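Local atomic coordinates of trehalose-6-phosphate phosphatase (Candida albicans, PDB entry 5DXF), a protein that belongs to glycosyltransferase family 20 in the GT-B clan and is represented here by its N-terminal domain, a pair of Rossmann-like halves facing a cleft. Residues A[339-347]-A[376-387]; A[445-454]-A[496-507]. All blocks are in the same frame, centred on the assembly; numbering follows the deposited sequence.

Overall arrangement
Both contacts lie in the half of the chain built on strands 332-339 to 471-473, the second Rossmann-like half of a GT-B architecture. Interaction 1 and interaction 2 follow one another along the sequence without touching: the centres of interactions 1 and 2 are 30 Å apart and their nearest atoms about 15 Å apart. Interaction 1 joins the loops and helix starts that follow strands 332-339 and 367-374. Its loops also meet helix 147-160 of the other half, which places it beside the cleft where GT-B proteins generally bind their ligands. Interaction 2, with its centre about 21 Å from the chain centre against 16 Å for interaction 1, attaches helix 493-509 to the end of helix 439-447 and the turn after it.

Interaction 1: A[339-347]-A[376-387]; sequences RLDKVRGVI and GYSHSANVETRV
In Ile347, chi1 -69° sets CG1 beside the backbone N; in Val387, chi1 158° turns CG1 anti to the backbone N, which leaves CG2 on the N side, facing Ile347 CG1. Ile347 CG1 and Val387 CG2 approach to 3.6 Å, and the same Val387 methyl lies 3.9 Å from Val346 CG1. Leu340 completes the apolar cluster with a forked end that reaches two successive turns of helix 381-398: CD2 meets Val387 CG2 at 3.9 Å, while CD1 crosses the aliphatic stem of Glu384, 3.7 Å from its CG. The beta-branched Val346, Ile347, Val383 and Val387 suit this place because their short branches fill the gap close to the backbones. Val383 divides its methyls, CG1 against Asp341 O and CG2 against Lys342 CG, each at 3.6 Å.

Toward solvent the contact becomes more polar. Arg386, bent at chi3, lays one face of its guanidinium over Ile347 CD1, 3.9 Å from CZ, so it covers the end of Ile347 while remaining exposed. Lys342 NZ comes to the ring edge of His379, which is poorly ordered. Asp341 also touches Trp157 of helix 147-160. Gly345, with positive phi, is the N-cap of the helix that carries Val346 and Ile347. Neighbouring parallel strands 332-339 and 367-374, each running through a loop into a helix, give the beta-alpha-beta arrangement characteristic of Rossmann-like folds.

Interaction 2: A[445-454]-A[496-507]; sequences VICQKYNNSP and KVSLESKLYEKV
Val445 fits as a knob into a hole formed by Glu500, Leu503, Tyr504 and Val507, and the contact is tightly packed here. Its CG1 lies 3.6 Å from Tyr504 CA and 4.0 Å from Val507 CG2; a compact branched side chain suits the place between these four neighbours. The buried Glu500 bends at chi2 to bring its carboxylate beneath the end of helix 439-447, where it faces Val445 O and Gln448 O. Both are acceptors, so this approach is not a hydrogen bond; burial beside carbonyl oxygens may favour the protonated acid, though the model does not decide this.

Tyr504 swings its ring toward the turn with chi1 -176°. Lys449 CB sits over one face, 3.8 Å from the ring centroid in a CH-pi contact, and Ile446 CA lies at the ring edge. The lysine chain then bends at chi3 (-99°), carrying NZ to a 2.9 Å hydrogen bond with Tyr504 OH. Glu307 of helix 303-311 grips both ends, by a salt bridge to Lys449 NZ and a hydrogen bond to Tyr504 OH.

Toward the start of segment 496-507 the contact is more open to solvent, with Val497 exposed and Lys496 partly so, yet Asn452 itself still packs closely. Suited to positive phi, Asn452 rests OD1 3.3 Å from Glu500 CB and ND2 3.8 Å from Val497 CG2, while Lys496 passes its aliphatic stem along Asn452 O. Gln448 OE1 accepts from Ser453 N within the turn that leads to strand 455-458. A late helix closing over the helix-to-strand turn of a beta-alpha-beta unit fits the Rossmann-like C-terminal half of GT-B proteins.

Interaction 1: A[339-347]-A[376-387]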
loop_
_atom_site.group_PDB
_atom_site.type_symbol
_atom_site.label_atom_id
_atom_site.label_comp_id
_atom_site.label_asym_id
_atom_site.label_seq_id
_atom_site.Cartn_x
_atom_site.Cartn_y
_atom_site.Cartn_z
ATOM N N ARG A 339 2.144 -8.574 -4.064
ATOM C CA ARG A 339 2.708 -9.432 -3.032
ATOM C C ARG A 339 1.960 -10.761 -3.027
ATOM O O ARG A 339 0.756 -10.799 -3.280
ATOM C CB ARG A 339 2.625 -8.766 -1.659
ATOM C CG ARG A 339 3.645 -7.659 -1.440
ATOM C CD ARG A 339 3.439 -6.982 -0.096
ATOM N NE ARG A 339 4.608 -6.208 0.315
ATOM C CZ ARG A 339 4.723 -5.596 1.489
ATOM N NH1 ARG A 339 3.738 -5.661 2.374
ATOM N NH2 ARG A 339 5.824 -4.918 1.779
ATOM N N LEU A 340 2.644 -11.848 -2.714
ATOM C CA LEU A 340 1.973 -13.127 -2.748
ATOM C C LEU A 340 1.272 -13.274 -1.421
ATOM O O LEU A 340 1.890 -13.531 -0.408
ATOM C CB LEU A 340 2.978 -14.248 -2.933
ATOM C CG LEU A 340 3.178 -14.751 -4.353
ATOM C CD1 LEU A 340 3.977 -16.044 -4.374
ATOM C CD2 LEU A 340 1.836 -14.931 -5.022
ATOM N N ASP A 341 -0.041 -13.110 -1.459
ATOM C CA ASP A 341 -0.854 -12.968 -0.274
ATOM C C ASP A 341 -2.275 -13.388 -0.543
ATOM O O ASP A 341 -2.664 -13.553 -1.679
ATOM C CB ASP A 341 -0.855 -11.525 0.172
ATOM C CG ASP A 341 -0.313 -11.363 1.542
ATOM O OD1 ASP A 341 -0.413 -12.329 2.317
ATOM O OD2 ASP A 341 0.217 -10.283 1.850
ATOM N N LYS A 342 -3.033 -13.597 0.518
ATOM C CA LYS A 342 -4.453 -13.860 0.400
ATOM C C LYS A 342 -5.248 -12.690 -0.172
ATOM O O LYS A 342 -6.167 -12.882 -0.943
ATOM C CB LYS A 342 -5.029 -14.279 1.746
ATOM C CG LYS A 342 -4.368 -15.501 2.342
ATOM C CD LYS A 342 -5.286 -16.194 3.325
ATOM C CE LYS A 342 -4.613 -17.401 3.944
ATOM N NZ LYS A 342 -4.213 -17.145 5.350
ATOM N N VAL A 343 -4.889 -11.483 0.228
ATOM C CA VAL A 343 -5.643 -10.271 -0.074
ATOM C C VAL A 343 -5.363 -9.689 -1.456
ATOM O O VAL A 343 -6.241 -9.076 -2.059
ATOM C CB VAL A 343 -5.372 -9.178 0.975
ATOM C CG1 VAL A 343 -6.091 -9.506 2.266
ATOM C CG2 VAL A 343 -3.876 -9.017 1.213
ATOM N N ARG A 344 -4.148 -9.879 -1.960
ATOM C CA ARG A 344 -3.759 -9.280 -3.234
ATOM C C ARG A 344 -4.352 -10.032 -4.426
ATOM O O ARG A 344 -4.283 -9.564 -5.562
ATOM C CB ARG A 344 -2.236 -9.214 -3.345
ATOM C CG ARG A 344 -1.608 -8.235 -2.365
ATOM C CD ARG A 344 -2.204 -6.844 -2.530
ATOM N NE ARG A 344 -1.575 -5.864 -1.650
ATOM C CZ ARG A 344 -1.758 -4.550 -1.741
ATOM N NH1 ARG A 344 -2.552 -4.053 -2.679
ATOM N NH2 ARG A 344 -1.144 -3.734 -0.897
ATOM N N GLY A 345 -4.928 -11.198 -4.154
ATOM C CA GLY A 345 -5.744 -11.906 -5.124
ATOM C C GLY A 345 -5.061 -12.420 -6.378
ATOM O O GLY A 345 -5.624 -12.339 -7.470
ATOM N N VAL A 346 -3.858 -12.964 -6.229
ATOM C CA VAL A 346 -3.142 -13.546 -7.359
ATOM C C VAL A 346 -3.832 -14.829 -7.820
ATOM O O VAL A 346 -3.932 -15.101 -9.020
ATOM C CB VAL A 346 -1.671 -13.842 -7.001
ATOM C CG1 VAL A 346 -0.949 -14.478 -8.181
ATOM C CG2 VAL A 346 -0.968 -12.565 -6.571
ATOM N N ILE A 347 -4.316 -15.605 -6.856
ATOM C CA ILE A 347 -5.024 -16.852 -7.130
ATOM C C ILE A 347 -6.249 -16.627 -8.013
ATOM O O ILE A 347 -6.468 -17.356 -8.983
ATOM C CB ILE A 347 -5.458 -17.535 -5.817
ATOM C CG1 ILE A 347 -4.232 -18.056 -5.066
ATOM C CG2 ILE A 347 -6.436 -18.666 -6.096
ATOM C CD1 ILE A 347 -4.507 -18.438 -3.633
ATOM N N GLY A 376 5.729 -13.055 1.068
ATOM C CA GLY A 376 4.822 -12.816 2.180
ATOM C C GLY A 376 5.432 -13.205 3.513
ATOM O O GLY A 376 6.463 -13.875 3.558
ATOM N N TYR A 377 4.794 -12.795 4.606
ATOM C CA TYR A 377 5.390 -12.949 5.931
ATOM C C TYR A 377 5.297 -14.390 6.430
ATOM O O TYR A 377 6.310 -14.963 6.839
ATOM C CB TYR A 377 4.740 -11.970 6.913
ATOM C CG TYR A 377 5.172 -10.535 6.673
ATOM C CD1 TYR A 377 4.702 -9.819 5.577
ATOM C CD2 TYR A 377 6.063 -9.905 7.531
ATOM C CE1 TYR A 377 5.101 -8.514 5.347
ATOM C CE2 TYR A 377 6.467 -8.597 7.310
ATOM C CZ TYR A 377 5.983 -7.907 6.217
ATOM O OH TYR A 377 6.382 -6.608 5.994
ATOM N N SER A 378 4.085 -14.949 6.397
ATOM C CA SER A 378 3.849 -16.392 6.541
ATOM C C SER A 378 2.355 -16.705 6.454
ATOM O O SER A 378 1.523 -15.793 6.454
ATOM C CB SER A 378 4.414 -16.938 7.855
ATOM O OG SER A 378 4.490 -18.355 7.825
ATOM N N HIS A 379 2.035 -17.999 6.389
ATOM C CA HIS A 379 0.693 -18.508 6.078
ATOM C C HIS A 379 0.270 -18.014 4.697
ATOM O O HIS A 379 -0.898 -18.088 4.314
ATOM C CB HIS A 379 -0.337 -18.114 7.144
ATOM C CG HIS A 379 -1.239 -19.241 7.548
ATOM N ND1 HIS A 379 -0.759 -20.437 8.041
ATOM C CD2 HIS A 379 -2.588 -19.365 7.518
ATOM C CE1 HIS A 379 -1.769 -21.243 8.303
ATOM N NE2 HIS A 379 -2.893 -20.617 7.995
ATOM N N SER A 380 1.252 -17.504 3.964
ATOM C CA SER A 380 1.130 -17.226 2.548
ATOM C C SER A 380 1.924 -18.299 1.820
ATOM O O SER A 380 1.997 -18.322 0.591
ATOM C CB SER A 380 1.648 -15.827 2.217
ATOM O OG SER A 380 2.772 -15.509 3.022
ATOM N N ALA A 381 2.527 -19.184 2.612
ATOM C CA ALA A 381 3.240 -20.344 2.101
ATOM C C ALA A 381 2.295 -21.216 1.283
ATOM O O ALA A 381 2.644 -21.676 0.194
ATOM C CB ALA A 381 3.854 -21.138 3.250
ATOM N N ASN A 382 1.094 -21.435 1.808
ATOM C CA ASN A 382 0.078 -22.170 1.071
ATOM C C ASN A 382 -0.489 -21.330 -0.066
ATOM O O ASN A 382 -0.966 -21.869 -1.058
ATOM C CB ASN A 382 -1.051 -22.625 1.995
ATOM C CG ASN A 382 -0.574 -23.590 3.061
ATOM O OD1 ASN A 382 0.473 -24.224 2.920
ATOM N ND2 ASN A 382 -1.345 -23.709 4.134
ATOM N N VAL A 383 -0.440 -20.010 0.084
ATOM C CA VAL A 383 -0.801 -19.118 -1.012
ATOM C C VAL A 383 0.200 -19.296 -2.146
ATOM O O VAL A 383 -0.183 -19.429 -3.309
ATOM C CB VAL A 383 -0.838 -17.640 -0.570
ATOM C CG1 VAL A 383 -0.957 -16.725 -1.777
ATOM C CG2 VAL A 383 -1.981 -17.406 0.397
ATOM N N GLU A 384 1.483 -19.312 -1.800
ATOM C CA GLU A 384 2.526 -19.518 -2.795
ATOM C C GLU A 384 2.381 -20.896 -3.441
ATOM O O GLU A 384 2.571 -21.044 -4.648
ATOM C CB GLU A 384 3.915 -19.363 -2.171
ATOM C CG GLU A 384 5.043 -19.428 -3.187
ATOM C CD GLU A 384 6.421 -19.436 -2.552
ATOM O OE1 GLU A 384 6.580 -18.907 -1.431
ATOM O OE2 GLU A 384 7.350 -19.982 -3.184
ATOM N N THR A 385 2.014 -21.892 -2.638
ATOM C CA THR A 385 1.853 -23.261 -3.129
ATOM C C THR A 385 0.678 -23.383 -4.103
ATOM O O THR A 385 0.791 -24.024 -5.150
ATOM C CB THR A 385 1.655 -24.257 -1.961
ATOM O OG1 THR A 385 2.807 -24.234 -1.109
ATOM C CG2 THR A 385 1.463 -25.672 -2.486
ATOM N N ARG A 386 -0.445 -22.762 -3.755
ATOM C CA ARG A 386 -1.637 -22.790 -4.600
ATOM C C ARG A 386 -1.418 -22.017 -5.899
ATOM O O ARG A 386 -1.676 -22.538 -6.986
ATOM C CB ARG A 386 -2.842 -22.214 -3.855
ATOM C CG ARG A 386 -3.315 -23.043 -2.674
ATOM C CD ARG A 386 -4.459 -22.342 -1.959
ATOM N NE ARG A 386 -5.621 -22.196 -2.830
ATOM C CZ ARG A 386 -6.699 -21.483 -2.527
ATOM N NH1 ARG A 386 -6.767 -20.839 -1.370
ATOM N NH2 ARG A 386 -7.707 -21.410 -3.384
ATOM N N VAL A 387 -0.955 -20.773 -5.768
ATOM C CA VAL A 387 -0.593 -19.932 -6.914
ATOM C C VAL A 387 0.280 -20.695 -7.890
ATOM O O VAL A 387 0.019 -20.741 -9.101
ATOM C CB VAL A 387 0.169 -18.656 -6.480
ATOM C CG1 VAL A 387 0.985 -18.090 -7.643
ATOM C CG2 VAL A 387 -0.792 -17.611 -5.933
#

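Interaction 2: A[445-454]-A[496-507]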
loop_
_atom_site.group_PDB
_atom_site.type_symbol
_atom_site.label_atom_id
_atom_site.label_comp_id
_atom_site.label_asym_id
_atom_site.label_seq_id
_atom_site.Cartn_x
_atom_site.Cartn_y
_atom_site.Cartn_z
ATOM N N VAL A 445 -1.669 3.298 -15.154
ATOM C CA VAL A 445 -2.437 4.299 -15.885
ATOM C C VAL A 445 -1.519 5.419 -16.368
ATOM O O VAL A 445 -1.642 5.876 -17.507
ATOM C CB VAL A 445 -3.583 4.888 -15.030
ATOM C CG1 VAL A 445 -4.221 6.071 -15.732
ATOM C CG2 VAL A 445 -4.633 3.826 -14.742
ATOM N N ILE A 446 -0.589 5.849 -15.514
ATOM C CA ILE A 446 0.403 6.835 -15.948
ATOM C C ILE A 446 1.226 6.297 -17.119
ATOM O O ILE A 446 1.444 6.990 -18.119
ATOM C CB ILE A 446 1.374 7.236 -14.816
ATOM C CG1 ILE A 446 0.648 7.996 -13.709
ATOM C CG2 ILE A 446 2.510 8.084 -15.368
ATOM C CD1 ILE A 446 1.578 8.479 -12.629
ATOM N N CYS A 447 1.670 5.052 -16.988
ATOM C CA CYS A 447 2.532 4.427 -17.985
ATOM C C CYS A 447 1.822 4.167 -19.307
ATOM O O CYS A 447 2.469 3.870 -20.310
ATOM C CB CYS A 447 3.097 3.110 -17.447
ATOM S SG CYS A 447 4.354 3.296 -16.162
ATOM N N GLN A 448 0.497 4.269 -19.310
ATOM C CA GLN A 448 -0.266 3.977 -20.517
ATOM C C GLN A 448 -0.857 5.204 -21.197
ATOM O O GLN A 448 -1.689 5.061 -22.087
ATOM C CB GLN A 448 -1.399 2.997 -20.200
ATOM C CG GLN A 448 -0.921 1.598 -19.902
ATOM C CD GLN A 448 -0.135 0.998 -21.047
ATOM O OE1 GLN A 448 -0.407 1.274 -22.214
ATOM N NE2 GLN A 448 0.849 0.171 -20.719
ATOM N N LYS A 449 -0.440 6.402 -20.799
ATOM C CA LYS A 449 -1.051 7.613 -21.346
ATOM C C LYS A 449 -0.859 7.724 -22.859
ATOM O O LYS A 449 -1.742 8.212 -23.562
ATOM C CB LYS A 449 -0.504 8.871 -20.652
ATOM C CG LYS A 449 0.731 9.483 -21.296
ATOM C CD LYS A 449 1.325 10.599 -20.443
ATOM C CE LYS A 449 0.912 11.990 -20.923
ATOM N NZ LYS A 449 1.692 13.077 -20.250
ATOM N N TYR A 450 0.275 7.256 -23.367
ATOM C CA TYR A 450 0.525 7.337 -24.798
ATOM C C TYR A 450 0.077 6.059 -25.495
ATOM O O TYR A 450 -0.371 6.088 -26.641
ATOM C CB TYR A 450 2.008 7.608 -25.070
ATOM C CG TYR A 450 2.526 8.880 -24.436
ATOM C CD1 TYR A 450 3.624 8.857 -23.588
ATOM C CD2 TYR A 450 1.916 10.103 -24.683
ATOM C CE1 TYR A 450 4.107 10.020 -23.007
ATOM C CE2 TYR A 450 2.390 11.271 -24.107
ATOM C CZ TYR A 450 3.485 11.223 -23.270
ATOM O OH TYR A 450 3.958 12.381 -22.698
ATOM N N ASN A 451 0.176 4.942 -24.788
ATOM C CA ASN A 451 -0.134 3.646 -25.370
ATOM C C ASN A 451 -1.601 3.239 -25.212
ATOM O O ASN A 451 -2.143 2.512 -26.048
ATOM C CB ASN A 451 0.786 2.577 -24.759
ATOM C CG ASN A 451 0.715 1.266 -25.501
ATOM O OD1 ASN A 451 0.824 0.195 -24.911
ATOM N ND2 ASN A 451 0.524 1.346 -26.815
ATOM N N ASN A 452 -2.230 3.716 -24.141
ATOM C CA ASN A 452 -3.666 3.533 -23.900
ATOM C C ASN A 452 -4.128 2.090 -23.717
ATOM O O ASN A 452 -5.189 1.714 -24.208
ATOM C CB ASN A 452 -4.488 4.165 -25.033
ATOM C CG ASN A 452 -4.180 5.633 -25.237
ATOM O OD1 ASN A 452 -4.421 6.461 -24.358
ATOM N ND2 ASN A 452 -3.666 5.966 -26.414
ATOM N N SER A 453 -3.350 1.283 -23.005
ATOM C CA SER A 453 -3.777 -0.082 -22.714
ATOM C C SER A 453 -4.762 -0.115 -21.541
ATOM O O SER A 453 -4.611 0.634 -20.573
ATOM C CB SER A 453 -2.570 -0.977 -22.430
ATOM O OG SER A 453 -1.874 -1.278 -23.628
ATOM N N PRO A 454 -5.787 -0.983 -21.636
ATOM C CA PRO A 454 -6.865 -1.081 -20.643
ATOM C C PRO A 454 -6.455 -1.623 -19.269
ATOM O O PRO A 454 -5.556 -2.468 -19.117
ATOM C CB PRO A 454 -7.866 -2.036 -21.307
ATOM C CG PRO A 454 -7.067 -2.820 -22.270
ATOM C CD PRO A 454 -6.029 -1.869 -22.789
ATOM N N LYS A 496 -10.363 2.660 -25.924
ATOM C CA LYS A 496 -9.093 2.634 -25.201
ATOM C C LYS A 496 -8.590 4.045 -24.901
ATOM O O LYS A 496 -8.345 4.381 -23.740
ATOM C CB LYS A 496 -8.038 1.856 -25.995
ATOM C CG LYS A 496 -8.351 0.375 -26.175
ATOM C CD LYS A 496 -7.495 -0.267 -27.268
ATOM C CE LYS A 496 -6.019 -0.308 -26.898
ATOM N NZ LYS A 496 -5.241 -1.167 -27.840
ATOM N N VAL A 497 -8.445 4.871 -25.938
ATOM C CA VAL A 497 -7.920 6.226 -25.756
ATOM C C VAL A 497 -8.785 7.063 -24.810
ATOM O O VAL A 497 -8.261 7.713 -23.910
ATOM C CB VAL A 497 -7.786 6.976 -27.099
ATOM C CG1 VAL A 497 -7.110 8.333 -26.892
ATOM C CG2 VAL A 497 -7.019 6.130 -28.117
ATOM N N SER A 498 -10.100 7.039 -25.003
ATOM C CA SER A 498 -11.010 7.788 -24.136
ATOM C C SER A 498 -10.912 7.347 -22.677
ATOM O O SER A 498 -10.752 8.182 -21.775
ATOM C CB SER A 498 -12.454 7.649 -24.629
ATOM O OG SER A 498 -12.867 6.294 -24.638
ATOM N N LEU A 499 -11.010 6.039 -22.450
ATOM C CA LEU A 499 -10.954 5.498 -21.097
ATOM C C LEU A 499 -9.633 5.856 -20.421
ATOM O O LEU A 499 -9.608 6.279 -19.257
ATOM C CB LEU A 499 -11.152 3.982 -21.121
ATOM C CG LEU A 499 -11.424 3.310 -19.776
ATOM C CD1 LEU A 499 -12.295 4.202 -18.909
ATOM C CD2 LEU A 499 -12.094 1.965 -19.998
ATOM N N GLU A 500 -8.539 5.705 -21.161
ATOM C CA GLU A 500 -7.229 6.068 -20.638
ATOM C C GLU A 500 -7.151 7.559 -20.343
ATOM O O GLU A 500 -6.481 7.955 -19.400
ATOM C CB GLU A 500 -6.117 5.672 -21.607
ATOM C CG GLU A 500 -5.048 4.782 -20.986
ATOM C CD GLU A 500 -4.493 5.320 -19.684
ATOM O OE1 GLU A 500 -3.860 6.398 -19.692
ATOM O OE2 GLU A 500 -4.687 4.655 -18.647
ATOM N N SER A 501 -7.822 8.384 -21.144
ATOM C CA SER A 501 -7.860 9.816 -20.871
ATOM C C SER A 501 -8.489 10.032 -19.503
ATOM O O SER A 501 -7.841 10.560 -18.584
ATOM C CB SER A 501 -8.640 10.578 -21.943
ATOM O OG SER A 501 -8.604 11.974 -21.688
ATOM N N LYS A 502 -9.740 9.586 -19.380
ATOM C CA LYS A 502 -10.512 9.703 -18.144
ATOM C C LYS A 502 -9.716 9.272 -16.914
ATOM O O LYS A 502 -9.573 10.037 -15.949
ATOM C CB LYS A 502 -11.797 8.873 -18.245
ATOM C CG LYS A 502 -12.698 9.257 -19.411
ATOM C CD LYS A 502 -13.900 8.332 -19.530
ATOM C CE LYS A 502 -14.801 8.767 -20.678
ATOM N NZ LYS A 502 -16.167 9.157 -20.228
ATOM N N LEU A 503 -9.187 8.052 -16.965
ATOM C CA LEU A 503 -8.419 7.503 -15.853
ATOM C C LEU A 503 -7.138 8.287 -15.587
ATOM O O LEU A 503 -6.732 8.444 -14.439
ATOM C CB LEU A 503 -8.064 6.040 -16.113
ATOM C CG LEU A 503 -9.230 5.073 -16.291
ATOM C CD1 LEU A 503 -8.708 3.677 -16.587
ATOM C CD2 LEU A 503 -10.106 5.074 -15.053
ATOM N N TYR A 504 -6.504 8.775 -16.647
ATOM C CA TYR A 504 -5.237 9.483 -16.511
ATOM C C TYR A 504 -5.432 10.799 -15.778
ATOM O O TYR A 504 -4.760 11.054 -14.780
ATOM C CB TYR A 504 -4.593 9.720 -17.875
ATOM C CG TYR A 504 -3.226 10.355 -17.823
ATOM C CD1 TYR A 504 -2.107 9.622 -17.451
ATOM C CD2 TYR A 504 -3.054 11.687 -18.159
ATOM C CE1 TYR A 504 -0.850 10.208 -17.409
ATOM C CE2 TYR A 504 -1.808 12.280 -18.121
ATOM C CZ TYR A 504 -0.711 11.540 -17.747
ATOM O OH TYR A 504 0.522 12.147 -17.714
ATOM N N GLU A 505 -6.356 11.634 -16.249
ATOM C CA GLU A 505 -6.609 12.884 -15.533
ATOM C C GLU A 505 -7.213 12.619 -14.149
ATOM O O GLU A 505 -7.019 13.413 -13.228
ATOM C CB GLU A 505 -7.510 13.824 -16.347
ATOM C CG GLU A 505 -8.568 13.152 -17.193
ATOM C CD GLU A 505 -9.584 14.142 -17.708
ATOM O OE1 GLU A 505 -9.232 14.974 -18.573
ATOM O OE2 GLU A 505 -10.739 14.095 -17.233
ATOM N N LYS A 506 -7.917 11.497 -13.988
ATOM C CA LYS A 506 -8.452 11.161 -12.669
ATOM C C LYS A 506 -7.329 10.848 -11.678
ATOM O O LYS A 506 -7.412 11.203 -10.501
ATOM C CB LYS A 506 -9.422 9.982 -12.739
ATOM C CG LYS A 506 -10.240 9.809 -11.464
ATOM C CD LYS A 506 -11.007 11.088 -11.130
ATOM C CE LYS A 506 -11.729 10.990 -9.794
ATOM N NZ LYS A 506 -10.788 10.763 -8.662
ATOM N N VAL A 507 -6.285 10.181 -12.162
ATOM C CA VAL A 507 -5.100 9.885 -11.363
ATOM C C VAL A 507 -4.306 11.159 -11.094
ATOM O O VAL A 507 -3.834 11.384 -9.977
ATOM C CB VAL A 507 -4.190 8.847 -12.062
ATOM C CG1 VAL A 507 -2.841 8.753 -11.367
ATOM C CG2 VAL A 507 -4.864 7.487 -12.087
#